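Long-range contacts in chemotaxis signal transduction protein (Thermoanaerobacter tengcongensis, PDB 2QDL), which probably serves as the CheW scaffold that couples chemoreceptors to the histidine kinase CheA in bacterial chemotaxis signalling: residues A[10-14]-A[105-111]; A[19-24]-A[70-75]; A[122-126]-A[138-144]. One frame throughout, in Å; residues are numbered along the deposited sequence.

Interaction 1: A[10-14]-A[105-111]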
# COMPACT_ATOMS: atom_id res chain seq x y z
N MET A 10 8.73 -19.84 -9.36
CA MET A 10 7.89 -19.16 -8.39
C MET A 10 8.02 -17.62 -8.56
O MET A 10 8.84 -16.97 -7.88
CB MET A 10 8.20 -19.62 -6.97
CG MET A 10 7.69 -21.06 -6.61
SD MET A 10 5.87 -21.23 -6.61
CE MET A 10 5.41 -20.32 -5.11
N PRO A 11 7.22 -17.05 -9.49
CA PRO A 11 7.31 -15.62 -9.90
C PRO A 11 6.97 -14.63 -8.79
O PRO A 11 6.24 -14.96 -7.87
CB PRO A 11 6.28 -15.50 -11.02
CG PRO A 11 5.93 -16.93 -11.43
CD PRO A 11 6.15 -17.77 -10.22
N LYS A 12 7.51 -13.42 -8.89
CA LYS A 12 7.04 -12.30 -8.07
C LYS A 12 5.52 -12.12 -8.28
O LYS A 12 5.05 -12.03 -9.44
CB LYS A 12 7.81 -11.00 -8.38
CG LYS A 12 7.45 -9.81 -7.47
CD LYS A 12 8.31 -8.58 -7.79
CE LYS A 12 8.14 -7.48 -6.78
NZ LYS A 12 8.77 -7.82 -5.44
N LYS A 13 4.75 -12.11 -7.20
CA LYS A 13 3.30 -11.89 -7.30
C LYS A 13 2.97 -10.52 -6.70
O LYS A 13 3.30 -10.25 -5.54
CB LYS A 13 2.49 -12.99 -6.61
CG LYS A 13 2.89 -14.41 -6.96
CD LYS A 13 2.01 -15.03 -8.02
CE LYS A 13 0.89 -15.88 -7.35
NZ LYS A 13 0.13 -16.75 -8.33
N ILE A 14 2.37 -9.66 -7.52
CA ILE A 14 1.94 -8.34 -7.07
C ILE A 14 0.42 -8.31 -6.88
O ILE A 14 -0.33 -8.71 -7.77
CB ILE A 14 2.36 -7.21 -8.07
CG1 ILE A 14 3.87 -7.23 -8.35
CG2 ILE A 14 1.96 -5.88 -7.52
CD1 ILE A 14 4.73 -7.23 -7.13
N PRO A 105 1.60 -12.27 -11.61
CA PRO A 105 3.00 -12.69 -11.63
C PRO A 105 3.79 -11.78 -12.54
O PRO A 105 3.30 -11.38 -13.60
CB PRO A 105 2.93 -14.09 -12.22
CG PRO A 105 1.77 -14.00 -13.21
CD PRO A 105 0.77 -13.07 -12.55
N ILE A 106 5.00 -11.43 -12.14
CA ILE A 106 5.81 -10.57 -12.98
C ILE A 106 7.27 -10.88 -12.82
O ILE A 106 7.72 -11.31 -11.74
CB ILE A 106 5.57 -9.04 -12.71
CG1 ILE A 106 6.03 -8.65 -11.31
CG2 ILE A 106 4.10 -8.68 -12.89
CD1 ILE A 106 6.18 -7.15 -11.15
N ASP A 107 8.03 -10.62 -13.87
CA ASP A 107 9.50 -10.68 -13.77
C ASP A 107 10.01 -9.46 -12.99
O ASP A 107 9.85 -8.31 -13.40
CB ASP A 107 10.09 -10.67 -15.17
CG ASP A 107 11.55 -11.06 -15.20
OD1 ASP A 107 12.30 -10.94 -14.18
OD2 ASP A 107 11.93 -11.50 -16.31
N GLU A 108 10.63 -9.72 -11.84
CA GLU A 108 11.16 -8.66 -11.00
C GLU A 108 12.10 -7.71 -11.77
O GLU A 108 12.24 -6.53 -11.43
CB GLU A 108 11.88 -9.28 -9.82
CG GLU A 108 12.37 -8.27 -8.82
CD GLU A 108 13.44 -8.82 -7.90
OE1 GLU A 108 13.52 -8.29 -6.77
OE2 GLU A 108 14.19 -9.76 -8.29
N ASN A 109 12.68 -8.23 -12.85
CA ASN A 109 13.63 -7.50 -13.70
C ASN A 109 12.98 -6.62 -14.76
O ASN A 109 13.66 -5.90 -15.50
CB ASN A 109 14.61 -8.49 -14.35
CG ASN A 109 15.36 -9.33 -13.32
OD1 ASN A 109 16.14 -8.78 -12.52
ND2 ASN A 109 15.14 -10.67 -13.34
N SER A 110 11.67 -6.68 -14.83
CA SER A 110 10.91 -5.76 -15.65
C SER A 110 10.54 -4.51 -14.81
O SER A 110 10.01 -3.53 -15.35
CB SER A 110 9.63 -6.46 -16.12
OG SER A 110 8.66 -6.45 -15.07
N ILE A 111 10.80 -4.53 -13.50
CA ILE A 111 10.50 -3.40 -12.63
C ILE A 111 11.59 -2.31 -12.80
O ILE A 111 12.77 -2.55 -12.55
CB ILE A 111 10.30 -3.82 -11.14
CG1 ILE A 111 9.15 -4.82 -11.03
CG2 ILE A 111 9.98 -2.61 -10.26
CD1 ILE A 111 9.09 -5.51 -9.68
O HOH W 1 9.37 -13.41 -11.18
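K12 lays the far part of its aliphatic chain across the tip of I111, with CE 3.6 Å from I111 CD1 and the two side chains crossing at about a right angle. The backbones beneath belong to neighbouring antiparallel strands of the CheW-like beta-barrel, 12-19 and 91-106, K12 and I106 forming the hydrogen-bonded pair and K13 and P105 the next, non-hydrogen-bonded one. The lysine, its CG placed opposite the backbone N (chi1 -175°) and its chain extended to CE, reaches past I106 and over CB of E108 before it bends at chi4; its ammonium group then finds D27 in a salt bridge. CG1 of I14 lies 3.6 Å from I106 CD1, and I106 and I111 both reach A129 of strand 125-131. P11 and P105 meet CB to CB at 3.8 Å on the exposed margin. I106 N donates to K12 O over 2.8 Å, and the same oxygen receives a CA-H contact from P105. Between K12 N and I106 O, the other side of the K12-I106 pair, a water stands in, accepting from K12 N at 3.0 Å and donating to I106 O at 2.7 Å.

Interaction 2: A[19-24]-A[70-75]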
# COMPACT_ATOMS: atom_id res chain seq x y z
N LEU A 19 -6.48 3.23 -6.77
CA LEU A 19 -6.75 4.47 -6.03
C LEU A 19 -7.26 5.46 -7.08
O LEU A 19 -6.51 5.85 -7.97
CB LEU A 19 -5.49 5.02 -5.35
CG LEU A 19 -4.85 4.16 -4.24
CD1 LEU A 19 -3.53 4.80 -3.79
CD2 LEU A 19 -5.82 3.97 -3.08
N ALA A 20 -8.54 5.84 -6.99
CA ALA A 20 -9.19 6.66 -8.02
C ALA A 20 -8.94 5.99 -9.39
O ALA A 20 -9.21 4.79 -9.55
CB ALA A 20 -8.71 8.13 -7.99
N GLU A 21 -8.40 6.72 -10.36
CA GLU A 21 -8.28 6.09 -11.68
C GLU A 21 -6.90 5.42 -11.91
O GLU A 21 -6.52 5.16 -13.06
CB GLU A 21 -8.67 7.08 -12.81
CG GLU A 21 -10.12 7.68 -12.69
CD GLU A 21 -10.17 8.97 -11.85
OE1 GLU A 21 -9.18 9.73 -11.88
OE2 GLU A 21 -11.19 9.22 -11.14
N GLU A 22 -6.17 5.10 -10.84
CA GLU A 22 -4.78 4.66 -10.98
C GLU A 22 -4.51 3.29 -10.30
O GLU A 22 -5.20 2.91 -9.34
CB GLU A 22 -3.80 5.73 -10.47
CG GLU A 22 -3.96 7.11 -11.11
CD GLU A 22 -3.16 8.19 -10.38
OE1 GLU A 22 -2.63 7.92 -9.27
OE2 GLU A 22 -3.06 9.33 -10.92
N LEU A 23 -3.51 2.58 -10.82
CA LEU A 23 -3.18 1.23 -10.33
C LEU A 23 -1.91 1.26 -9.52
O LEU A 23 -0.93 1.90 -9.92
CB LEU A 23 -3.02 0.22 -11.49
CG LEU A 23 -4.30 -0.01 -12.29
CD1 LEU A 23 -4.02 -0.95 -13.46
CD2 LEU A 23 -5.44 -0.55 -11.43
N TYR A 24 -1.94 0.59 -8.37
CA TYR A 24 -0.79 0.51 -7.49
C TYR A 24 -0.61 -0.95 -7.11
O TYR A 24 -1.57 -1.73 -7.18
CB TYR A 24 -1.01 1.41 -6.25
CG TYR A 24 -0.99 2.87 -6.65
CD1 TYR A 24 -2.13 3.50 -7.13
CD2 TYR A 24 0.20 3.59 -6.62
CE1 TYR A 24 -2.10 4.82 -7.54
CE2 TYR A 24 0.23 4.93 -7.02
CZ TYR A 24 -0.92 5.52 -7.48
OH TYR A 24 -0.87 6.81 -7.90
N PHE A 70 -0.64 10.73 -0.90
CA PHE A 70 -0.05 10.95 -2.22
C PHE A 70 -0.57 12.20 -2.96
O PHE A 70 0.08 12.70 -3.85
CB PHE A 70 -0.25 9.71 -3.11
CG PHE A 70 0.31 8.43 -2.55
CD1 PHE A 70 1.32 8.44 -1.59
CD2 PHE A 70 -0.18 7.20 -2.99
CE1 PHE A 70 1.82 7.27 -1.10
CE2 PHE A 70 0.32 6.02 -2.48
CZ PHE A 70 1.35 6.06 -1.54
N GLY A 71 -1.76 12.68 -2.60
CA GLY A 71 -2.43 13.80 -3.28
C GLY A 71 -3.22 13.37 -4.50
O GLY A 71 -3.26 14.06 -5.50
N ILE A 72 -3.84 12.21 -4.41
CA ILE A 72 -4.68 11.66 -5.49
C ILE A 72 -6.10 12.16 -5.30
O ILE A 72 -6.53 12.41 -4.16
CB ILE A 72 -4.60 10.08 -5.52
CG1 ILE A 72 -3.15 9.62 -5.81
CG2 ILE A 72 -5.61 9.48 -6.55
CD1 ILE A 72 -2.92 8.13 -5.62
N GLY A 73 -6.83 12.33 -6.40
CA GLY A 73 -8.25 12.68 -6.32
C GLY A 73 -9.02 11.77 -5.39
O GLY A 73 -8.82 10.54 -5.39
N LYS A 74 -9.92 12.37 -4.60
CA LYS A 74 -10.65 11.60 -3.57
C LYS A 74 -11.88 10.94 -4.14
O LYS A 74 -13.00 11.20 -3.69
CB LYS A 74 -10.99 12.49 -2.36
CG LYS A 74 -9.78 13.25 -1.75
CD LYS A 74 -8.58 12.32 -1.50
CE LYS A 74 -7.36 13.08 -0.97
NZ LYS A 74 -6.72 14.00 -1.96
N ARG A 75 -11.67 10.08 -5.15
CA ARG A 75 -12.79 9.33 -5.77
C ARG A 75 -12.43 7.85 -5.79
O ARG A 75 -11.26 7.50 -5.75
CB ARG A 75 -13.04 9.80 -7.21
CG ARG A 75 -12.97 11.31 -7.39
CD ARG A 75 -13.10 11.74 -8.84
NE ARG A 75 -11.89 11.49 -9.61
CZ ARG A 75 -10.80 12.26 -9.60
NH1 ARG A 75 -10.75 13.34 -8.84
NH2 ARG A 75 -9.76 11.96 -10.36
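I72 puts its CD1 methyl among L19, Y24 and E22, and this one carbon is the apolar centre of the contact. It lies 3.8 Å from CD1 of L19, whose side chain crosses the isoleucine at about a right angle, and 3.3 Å from Y24 OH, the isoleucine and tyrosine side chains coming from opposite directions, with the methyl oblique to the ring. CG1 stands anti to the carbonyl carbon (chi1 -62°) and the extended chi2 then brings CD1 up to the tyrosine hydroxyl, while the other branch, CG2, rests on A20 CB at 3.7 Å. F70 adds its CD2 to the L19 methyl, and its ring leads on to F124 and I139. Cut back to an alanine, position I72 is likely to lose the methyl wedged between L19 and the Y24 phenol and the one resting on A20 CB, opening a gap there.

The two segments come from different parts of the CheW-like barrel: L19 to E22 form a type II' turn joining strands 12-19 and 22-27, while 70-75 runs from the last residue of helix 66-70 into the loop after it, G71 leaving helical geometry with a positive phi. Where the centre gives way to polar groups, Y24 OH donates to E22 OE1 in a very short bond of 2.5 Å, the carboxylate oxygen lying in the plane of the ring, at its edge. Beyond A20, whose CA rests 3.2 Å from R75 O and whose N is hydrogen-bonded to D98, the outer edge is closed by a salt bridge. R75 grips E21 side-on: NE meets OE2 and NH2 meets OE1, each at 2.8 Å. Both oxygens offer their syn lone pairs, and carboxylate and guanidinium are only 4° from coplanar, a bidentate pairing that fixes the rotation of both flat groups.

Interaction 3: A[122-126]-A[138-144]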
# COMPACT_ATOMS: atom_id res chain seq x y z
N THR A 122 8.55 10.10 -5.33
CA THR A 122 9.41 8.93 -5.35
C THR A 122 9.75 8.36 -3.95
O THR A 122 10.11 7.21 -3.84
CB THR A 122 10.71 9.22 -6.11
OG1 THR A 122 11.41 10.30 -5.46
CG2 THR A 122 10.40 9.58 -7.57
N ALA A 123 9.59 9.16 -2.90
CA ALA A 123 9.78 8.67 -1.52
C ALA A 123 8.85 7.50 -1.21
O ALA A 123 9.08 6.73 -0.28
CB ALA A 123 9.60 9.80 -0.51
N PHE A 124 7.79 7.41 -2.00
CA PHE A 124 6.72 6.41 -1.79
C PHE A 124 6.74 5.34 -2.87
O PHE A 124 5.85 4.47 -2.92
CB PHE A 124 5.34 7.08 -1.80
CG PHE A 124 5.17 8.19 -0.77
CD1 PHE A 124 5.45 7.98 0.59
CD2 PHE A 124 4.69 9.45 -1.17
CE1 PHE A 124 5.27 9.00 1.51
CE2 PHE A 124 4.49 10.45 -0.26
CZ PHE A 124 4.79 10.24 1.09
N VAL A 125 7.71 5.41 -3.77
CA VAL A 125 7.76 4.50 -4.93
C VAL A 125 8.95 3.57 -4.85
O VAL A 125 10.11 4.03 -4.75
CB VAL A 125 7.82 5.27 -6.27
CG1 VAL A 125 7.89 4.30 -7.50
CG2 VAL A 125 6.65 6.23 -6.39
N GLU A 126 8.68 2.26 -4.88
CA GLU A 126 9.77 1.26 -4.91
C GLU A 126 10.28 1.07 -6.36
O GLU A 126 11.48 1.05 -6.63
CB GLU A 126 9.32 -0.08 -4.33
CG GLU A 126 10.32 -1.24 -4.55
CD GLU A 126 9.88 -2.52 -3.91
OE1 GLU A 126 9.55 -2.50 -2.70
OE2 GLU A 126 9.82 -3.55 -4.63
N ILE A 138 4.78 0.28 -7.76
CA ILE A 138 4.94 -0.52 -6.60
C ILE A 138 5.29 0.45 -5.48
O ILE A 138 6.31 1.18 -5.54
CB ILE A 138 6.02 -1.63 -6.78
CG1 ILE A 138 5.62 -2.56 -7.93
CG2 ILE A 138 6.18 -2.41 -5.48
CD1 ILE A 138 6.65 -3.59 -8.22
N ILE A 139 4.45 0.46 -4.46
CA ILE A 139 4.59 1.41 -3.36
C ILE A 139 5.69 0.98 -2.39
O ILE A 139 5.84 -0.21 -2.09
CB ILE A 139 3.23 1.57 -2.61
CG1 ILE A 139 2.25 2.36 -3.49
CG2 ILE A 139 3.44 2.16 -1.14
CD1 ILE A 139 0.80 2.27 -3.01
N LYS A 140 6.47 1.95 -1.93
CA LYS A 140 7.46 1.72 -0.89
C LYS A 140 6.81 2.08 0.42
O LYS A 140 6.30 3.20 0.58
CB LYS A 140 8.71 2.59 -1.14
CG LYS A 140 9.75 2.58 -0.04
CD LYS A 140 10.95 3.51 -0.33
CE LYS A 140 11.87 2.92 -1.40
NZ LYS A 140 13.08 3.79 -1.77
N LEU A 141 6.80 1.13 1.34
CA LEU A 141 6.12 1.29 2.62
C LEU A 141 6.90 2.08 3.66
O LEU A 141 6.31 2.63 4.58
CB LEU A 141 5.79 -0.08 3.22
CG LEU A 141 4.95 -1.04 2.37
CD1 LEU A 141 4.88 -2.39 3.03
CD2 LEU A 141 3.57 -0.46 2.05
N HIS A 142 8.23 2.09 3.55
CA HIS A 142 9.11 2.63 4.58
C HIS A 142 8.66 3.96 5.23
O HIS A 142 8.52 4.03 6.46
CB HIS A 142 10.53 2.79 4.00
CG HIS A 142 11.59 2.99 5.04
ND1 HIS A 142 12.93 2.94 4.76
CD2 HIS A 142 11.49 3.22 6.37
CE1 HIS A 142 13.62 3.14 5.87
NE2 HIS A 142 12.77 3.32 6.86
N PHE A 143 8.45 5.00 4.42
CA PHE A 143 8.20 6.34 4.93
C PHE A 143 6.74 6.81 4.94
O PHE A 143 6.48 8.01 5.14
CB PHE A 143 9.04 7.35 4.16
CG PHE A 143 10.50 6.95 4.03
CD1 PHE A 143 11.32 6.85 5.16
CD2 PHE A 143 11.04 6.66 2.78
CE1 PHE A 143 12.66 6.47 5.04
CE2 PHE A 143 12.40 6.26 2.63
CZ PHE A 143 13.21 6.17 3.77
N LEU A 144 5.79 5.90 4.72
CA LEU A 144 4.39 6.28 4.64
C LEU A 144 3.90 7.10 5.84
O LEU A 144 3.11 8.04 5.68
CB LEU A 144 3.47 5.08 4.36
CG LEU A 144 3.56 4.48 2.95
CD1 LEU A 144 2.70 3.17 2.88
CD2 LEU A 144 3.12 5.51 1.89
O HOH W 2 7.81 5.22 1.69
O HOH W 3 7.24 -2.51 -1.65
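F124 starts with its CB pointing away from 138-144, yet with CG anti to the carbonyl carbon (chi1 -57°) its ring swings back, bringing CD1 to 3.6 Å from L144 CD2. The methyl approaches the ring obliquely, while F143 O lies at its edge, in plane, 4.0 Å from CE1. F143 in turn sets a ring edge against the chain, CD2 lying 3.6 Å from A123 O in the plane of the ring, and packs a face against its neighbour H142. K140 has CG opposite its backbone N (chi1 173°); its extended first part brings CD past A123 O, and the bend at chi3 turns CE to V125 O. These side chains line the base of the beta hairpin 125-131/134-139 of the CheW-like domain, where a 3-10 turn enters the first strand and a type I turn follows the second. The backbones are tied by K140 N to F124 O, 2.8 Å and nearly straight, and by E126 N to I138 O at 2.7 Å. E126 extends over I138 CG2, and its OE1 takes a hydrogen bond from a water that also donates to I139 O. A second water joins A123 O, K140 O and F143 N.

Overall arrangement
Along the chain, interaction 2 falls within the span that interaction 1 brackets, and interaction 3 follows both; all three draw on the same curled sheet of the CheW-like domain. Interaction 1 lies at the start of strand 12-19 and interaction 2 at the turn joining it to 22-27, their centres about 23 Å apart and without touching. Interaction 3 bridges them. On one side I138 CD1 packs on I111 and I14 of interaction 1, centres about 18 Å apart; on the other, F124, I139 and L144 meet F70, and I139 meets Y24, of interaction 2, centres about 15 Å apart. Consecutive residues of strand 134-139, I138 and I139, thus pack into two different contacts, and segments far apart in sequence meet around one hairpin.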